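Long-range contacts in endo-1,4-beta-xylanase C (Paenibacillus barcinonensis, PDB 4XUP), which hydrolyses internal beta-1,4-xylosidic bonds of xylan and is represented here by its N-terminal tandem of two CBM22 carbohydrate-binding modules: residues G23-G28 with G57-L62; Q44-T49 with Y146-F151. All blocks are in the same frame, centred on the assembly; numbering follows the deposited sequence.

Contact 1. Residues G23-G28 with G57-L62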
# COMPACT_ATOMS: atom_id res chain seq x y z
N GLY A 23 -25.72 0.65 -12.44
CA GLY A 23 -24.97 -0.60 -12.69
C GLY A 23 -25.29 -1.72 -11.73
O GLY A 23 -24.97 -2.88 -11.97
N TRP A 24 -25.94 -1.38 -10.63
CA TRP A 24 -26.30 -2.39 -9.65
C TRP A 24 -27.40 -3.27 -10.20
O TRP A 24 -28.38 -2.78 -10.77
CB TRP A 24 -26.74 -1.78 -8.31
CG TRP A 24 -25.62 -1.15 -7.52
CD1 TRP A 24 -25.12 0.11 -7.68
CD2 TRP A 24 -24.87 -1.75 -6.47
NE1 TRP A 24 -24.11 0.33 -6.78
CE2 TRP A 24 -23.93 -0.79 -6.03
CE3 TRP A 24 -24.89 -3.00 -5.87
CZ2 TRP A 24 -23.01 -1.04 -5.00
CZ3 TRP A 24 -23.99 -3.24 -4.84
CH2 TRP A 24 -23.05 -2.26 -4.42
N THR A 25 -27.27 -4.57 -9.97
CA THR A 25 -28.29 -5.55 -10.34
C THR A 25 -28.49 -6.65 -9.35
O THR A 25 -27.70 -6.86 -8.43
CB THR A 25 -27.98 -6.30 -11.64
OG1 THR A 25 -26.60 -6.68 -11.67
CG2 THR A 25 -28.35 -5.46 -12.84
N ALA A 26 -29.58 -7.35 -9.58
CA ALA A 26 -29.99 -8.47 -8.73
C ALA A 26 -29.01 -9.61 -8.80
O ALA A 26 -28.61 -10.04 -9.86
CB ALA A 26 -31.38 -8.96 -9.11
N ARG A 27 -28.61 -10.03 -7.62
CA ARG A 27 -27.90 -11.29 -7.42
C ARG A 27 -28.89 -12.21 -6.73
O ARG A 27 -29.25 -12.00 -5.58
CB ARG A 27 -26.65 -11.12 -6.55
CG ARG A 27 -25.91 -12.40 -6.18
CD ARG A 27 -24.78 -11.99 -5.26
NE ARG A 27 -24.04 -13.07 -4.62
CZ ARG A 27 -23.09 -13.78 -5.20
NH1 ARG A 27 -22.75 -13.57 -6.46
NH2 ARG A 27 -22.48 -14.71 -4.52
N GLY A 28 -29.29 -13.24 -7.45
CA GLY A 28 -30.30 -14.17 -6.98
C GLY A 28 -31.66 -13.63 -7.38
O GLY A 28 -31.75 -12.64 -8.10
N GLY A 57 -28.48 -10.55 -2.93
CA GLY A 57 -28.35 -9.10 -2.68
C GLY A 57 -28.18 -8.26 -3.93
O GLY A 57 -28.19 -8.79 -5.04
N PRO A 58 -27.98 -6.95 -3.77
CA PRO A 58 -27.67 -6.15 -4.91
C PRO A 58 -26.21 -6.32 -5.15
O PRO A 58 -25.46 -6.54 -4.22
CB PRO A 58 -27.96 -4.73 -4.46
CG PRO A 58 -27.69 -4.76 -3.02
CD PRO A 58 -28.04 -6.14 -2.55
N SER A 59 -25.85 -6.24 -6.41
CA SER A 59 -24.50 -6.51 -6.84
C SER A 59 -24.04 -5.56 -7.89
O SER A 59 -24.83 -4.98 -8.65
CB SER A 59 -24.35 -7.96 -7.35
OG SER A 59 -25.16 -8.17 -8.50
N LEU A 60 -22.73 -5.43 -7.93
CA LEU A 60 -22.08 -4.47 -8.79
C LEU A 60 -20.79 -5.06 -9.28
O LEU A 60 -20.02 -5.60 -8.51
CB LEU A 60 -21.80 -3.18 -8.06
CG LEU A 60 -21.15 -2.07 -8.90
CD1 LEU A 60 -22.16 -1.44 -9.86
CD2 LEU A 60 -20.57 -1.00 -8.00
N SER A 61 -20.61 -5.01 -10.59
CA SER A 61 -19.41 -5.57 -11.22
C SER A 61 -18.30 -4.58 -11.04
O SER A 61 -18.47 -3.41 -11.31
CB SER A 61 -19.58 -5.87 -12.71
OG SER A 61 -18.41 -6.55 -13.18
N LEU A 62 -17.18 -5.06 -10.54
CA LEU A 62 -15.98 -4.23 -10.30
C LEU A 62 -14.83 -4.52 -11.25
O LEU A 62 -13.76 -4.00 -11.08
CB LEU A 62 -15.49 -4.39 -8.84
CG LEU A 62 -16.43 -3.87 -7.76
CD1 LEU A 62 -15.71 -3.92 -6.42
CD2 LEU A 62 -16.97 -2.46 -8.01
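W24 and L60 cross at about a right angle where strand 25-27 lies antiparallel against strand 57-61. With CG of W24 anti to its carbonyl carbon (chi1 -71°), the indole swings over the neighbouring strand. Its CB lies 3.7 Å from S59 O, and CG and CD1 are near L60 CD1. CD2 and CE2 then pass over L60 CB, which sits 3.6 Å from the centroid of the six-membered ring and almost on its normal, a CH-pi contact with one face. CE3 comes 3.4 Å from S59 O and also touches P58 CB, P58 C being at the ring edge; CZ3 lies nearest P58 O, CZ2 meets L60 CD2 and CH2 ends over L60 CB. NE1 lies near both L60 methyls and gives its hydrogen to H14 ND1. F151 and F16 also meet the indole inside the module. Replacing the indole by an alanine is likely to leave a gap over L60 CB and beside P58, and H14 ND1 without its donor.

The backbones join through T25 paired with S59 and R27 paired with G57, both hydrogen-bonded pairs. T25 O takes two donors from one residue: S59 N at 2.8 Å, in the carbonyl plane, and S59 OG at 2.9 Å, from 49° above that plane. The serine hydroxyl stands between its backbone N and carbonyl carbon (chi1 63°), which directs it across to T25 O. On the same side as S59, R27 lays CB 3.2 Å from G57 O; its extended chain carries NE to W55 O, NH2 to a salt bridge with E94, and the guanidinium onto Y136 in a cation-pi contact. The pairing separates two chemistries: apolar packing round W24 inward, hydroxyls and a paired charge outward.

Contact 2. Residues Q44-T49 with Y146-F151. With CA (calcium ion), chain G.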
# COMPACT_ATOMS: atom_id res chain seq x y z
N GLN A 44 -33.38 9.94 -3.16
CA GLN A 44 -33.41 8.53 -3.58
C GLN A 44 -32.25 7.67 -3.09
O GLN A 44 -31.17 8.14 -2.79
CB GLN A 44 -33.51 8.41 -5.10
CG GLN A 44 -34.79 8.98 -5.69
CD GLN A 44 -34.87 8.88 -7.20
OE1 GLN A 44 -33.90 8.63 -7.88
NE2 GLN A 44 -36.04 9.08 -7.72
N SER A 45 -32.57 6.39 -3.01
CA SER A 45 -31.62 5.35 -2.64
C SER A 45 -31.91 4.03 -3.37
O SER A 45 -32.93 3.87 -4.03
CB SER A 45 -31.64 5.12 -1.12
OG SER A 45 -32.90 4.63 -0.72
N LEU A 46 -30.98 3.10 -3.21
CA LEU A 46 -31.07 1.77 -3.81
C LEU A 46 -31.69 0.72 -2.90
O LEU A 46 -31.17 0.36 -1.84
CB LEU A 46 -29.69 1.27 -4.25
CG LEU A 46 -29.74 -0.06 -5.03
CD1 LEU A 46 -30.32 0.15 -6.42
CD2 LEU A 46 -28.36 -0.67 -5.14
N GLN A 47 -32.81 0.20 -3.35
CA GLN A 47 -33.60 -0.75 -2.57
C GLN A 47 -33.48 -2.17 -3.07
O GLN A 47 -33.56 -2.44 -4.24
CB GLN A 47 -35.09 -0.35 -2.55
CG GLN A 47 -35.97 -1.28 -1.71
CD GLN A 47 -37.41 -0.82 -1.65
OE1 GLN A 47 -38.15 -0.99 -2.59
NE2 GLN A 47 -37.83 -0.29 -0.51
N THR A 48 -33.39 -3.06 -2.12
CA THR A 48 -33.35 -4.47 -2.37
C THR A 48 -34.39 -5.21 -1.54
O THR A 48 -34.38 -5.17 -0.30
CB THR A 48 -31.95 -5.10 -2.06
OG1 THR A 48 -30.92 -4.41 -2.76
CG2 THR A 48 -31.90 -6.56 -2.48
N THR A 49 -35.27 -5.92 -2.23
CA THR A 49 -36.30 -6.77 -1.58
C THR A 49 -36.35 -8.16 -2.19
O THR A 49 -35.76 -8.42 -3.22
CB THR A 49 -37.70 -6.13 -1.67
OG1 THR A 49 -38.01 -5.86 -3.05
CG2 THR A 49 -37.76 -4.84 -0.89
N TYR A 146 -33.25 -4.30 2.47
CA TYR A 146 -32.46 -3.12 2.80
C TYR A 146 -32.18 -2.16 1.68
O TYR A 146 -32.18 -2.50 0.51
CB TYR A 146 -31.11 -3.53 3.44
CG TYR A 146 -30.43 -4.70 2.78
CD1 TYR A 146 -30.70 -5.99 3.22
CD2 TYR A 146 -29.54 -4.53 1.77
CE1 TYR A 146 -30.09 -7.10 2.63
CE2 TYR A 146 -28.90 -5.62 1.18
CZ TYR A 146 -29.18 -6.91 1.61
OH TYR A 146 -28.57 -8.01 1.04
N LEU A 147 -31.84 -0.97 2.14
CA LEU A 147 -31.48 0.17 1.31
C LEU A 147 -29.98 0.44 1.35
O LEU A 147 -29.30 0.15 2.32
CB LEU A 147 -32.18 1.46 1.77
CG LEU A 147 -33.70 1.35 1.93
CD1 LEU A 147 -34.25 2.60 2.57
CD2 LEU A 147 -34.38 1.12 0.60
N LEU A 148 -29.51 1.03 0.27
CA LEU A 148 -28.12 1.46 0.10
C LEU A 148 -28.11 2.81 -0.54
O LEU A 148 -28.80 3.02 -1.52
CB LEU A 148 -27.30 0.50 -0.78
CG LEU A 148 -25.90 0.99 -1.18
CD1 LEU A 148 -24.98 1.06 0.01
CD2 LEU A 148 -25.28 -0.00 -2.20
N ASP A 149 -27.29 3.70 -0.02
CA ASP A 149 -27.16 5.04 -0.57
C ASP A 149 -25.75 5.59 -0.38
O ASP A 149 -25.01 5.10 0.42
CB ASP A 149 -28.18 5.99 0.08
CG ASP A 149 -28.51 7.18 -0.80
OD1 ASP A 149 -27.97 7.27 -1.93
OD2 ASP A 149 -29.28 8.06 -0.36
N GLU A 150 -25.43 6.62 -1.15
CA GLU A 150 -24.13 7.30 -1.13
C GLU A 150 -23.00 6.30 -1.11
O GLU A 150 -22.17 6.27 -0.25
CB GLU A 150 -24.03 8.25 0.03
CG GLU A 150 -24.88 9.50 -0.15
CD GLU A 150 -24.57 10.28 -1.44
OE1 GLU A 150 -23.49 10.88 -1.57
OE2 GLU A 150 -25.44 10.29 -2.33
N PHE A 151 -23.05 5.44 -2.11
CA PHE A 151 -22.06 4.40 -2.29
C PHE A 151 -20.88 5.01 -2.98
O PHE A 151 -21.00 5.78 -3.93
CB PHE A 151 -22.59 3.23 -3.12
CG PHE A 151 -21.52 2.22 -3.47
CD1 PHE A 151 -21.10 1.28 -2.54
CD2 PHE A 151 -20.94 2.22 -4.71
CE1 PHE A 151 -20.12 0.35 -2.86
CE2 PHE A 151 -19.95 1.30 -5.04
CZ PHE A 151 -19.53 0.37 -4.10
CA CA G . -29.32 9.28 -2.50
O HOH W 1 -27.87 10.68 -2.48
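D149 and Q44 share a calcium ion, and the aspartate's torsions set its grip: with CG anti to the backbone N (chi1 -155°) and chi2 near zero, both carboxylate oxygens face the metal. D149 OD1 and OD2 each lie 2.5 Å from the calcium ion, a bidentate clasp, while Q44 O binds it at 2.2 Å. S15, E17, Q41 and a water that donates to E150 OE2 complete the site. A second shell holds the carboxylate: E150 N meets D149 OD1 from above its plane at 2.7 Å, and Y40 N bonds to OD2.

From the metal, strands 45-49 and 146-149 run antiparallel. L46 with L148 and T48 with Y146 form hydrogen-bonded pairs, the shorter bonds including L46 N to L148 O at 2.8 Å. Between them Q47 and L147 form a non-hydrogen-bonded pair whose side chains lie on the face opposite L46 and L148. There L147 CD2 comes to 3.5 Å from Q47 CB and also touches CG, the two side chains crossing at a slant. Chi1 of -51° in L147, with CG anti to the carbonyl carbon, carries this methyl across to the glutamine stem.

In the sheet, strand 31-35 flanks 45-49, and strand 71-80 pairs with the 146-157 strand. L46, T48 and Y146 rest on P58 of strand 57-61, so this face packs against the other sheet of the module.

Contacts 1 and 2 lie in the first of the two carbohydrate-binding modules, their centres about 12 Å apart, each in a different antiparallel sheet. Their segments alternate along the chain: 23-28, 44-49, 57-62, then 146-151, so the chain passes from one sheet to the other between successive pairing strands. The two contacts touch through the interior of this beta-sandwich, where P58 CG is 3.3 Å from T48 OG1, and W24 packs on L46 and L148 while L60 meets F151. Calcium at the end of contact 2 ties the 44-49 and 146-151 segments together, about 11 Å from the W24 side chain, consistent with a structural role in an N-terminal region that seems to stabilise the enzyme against heat.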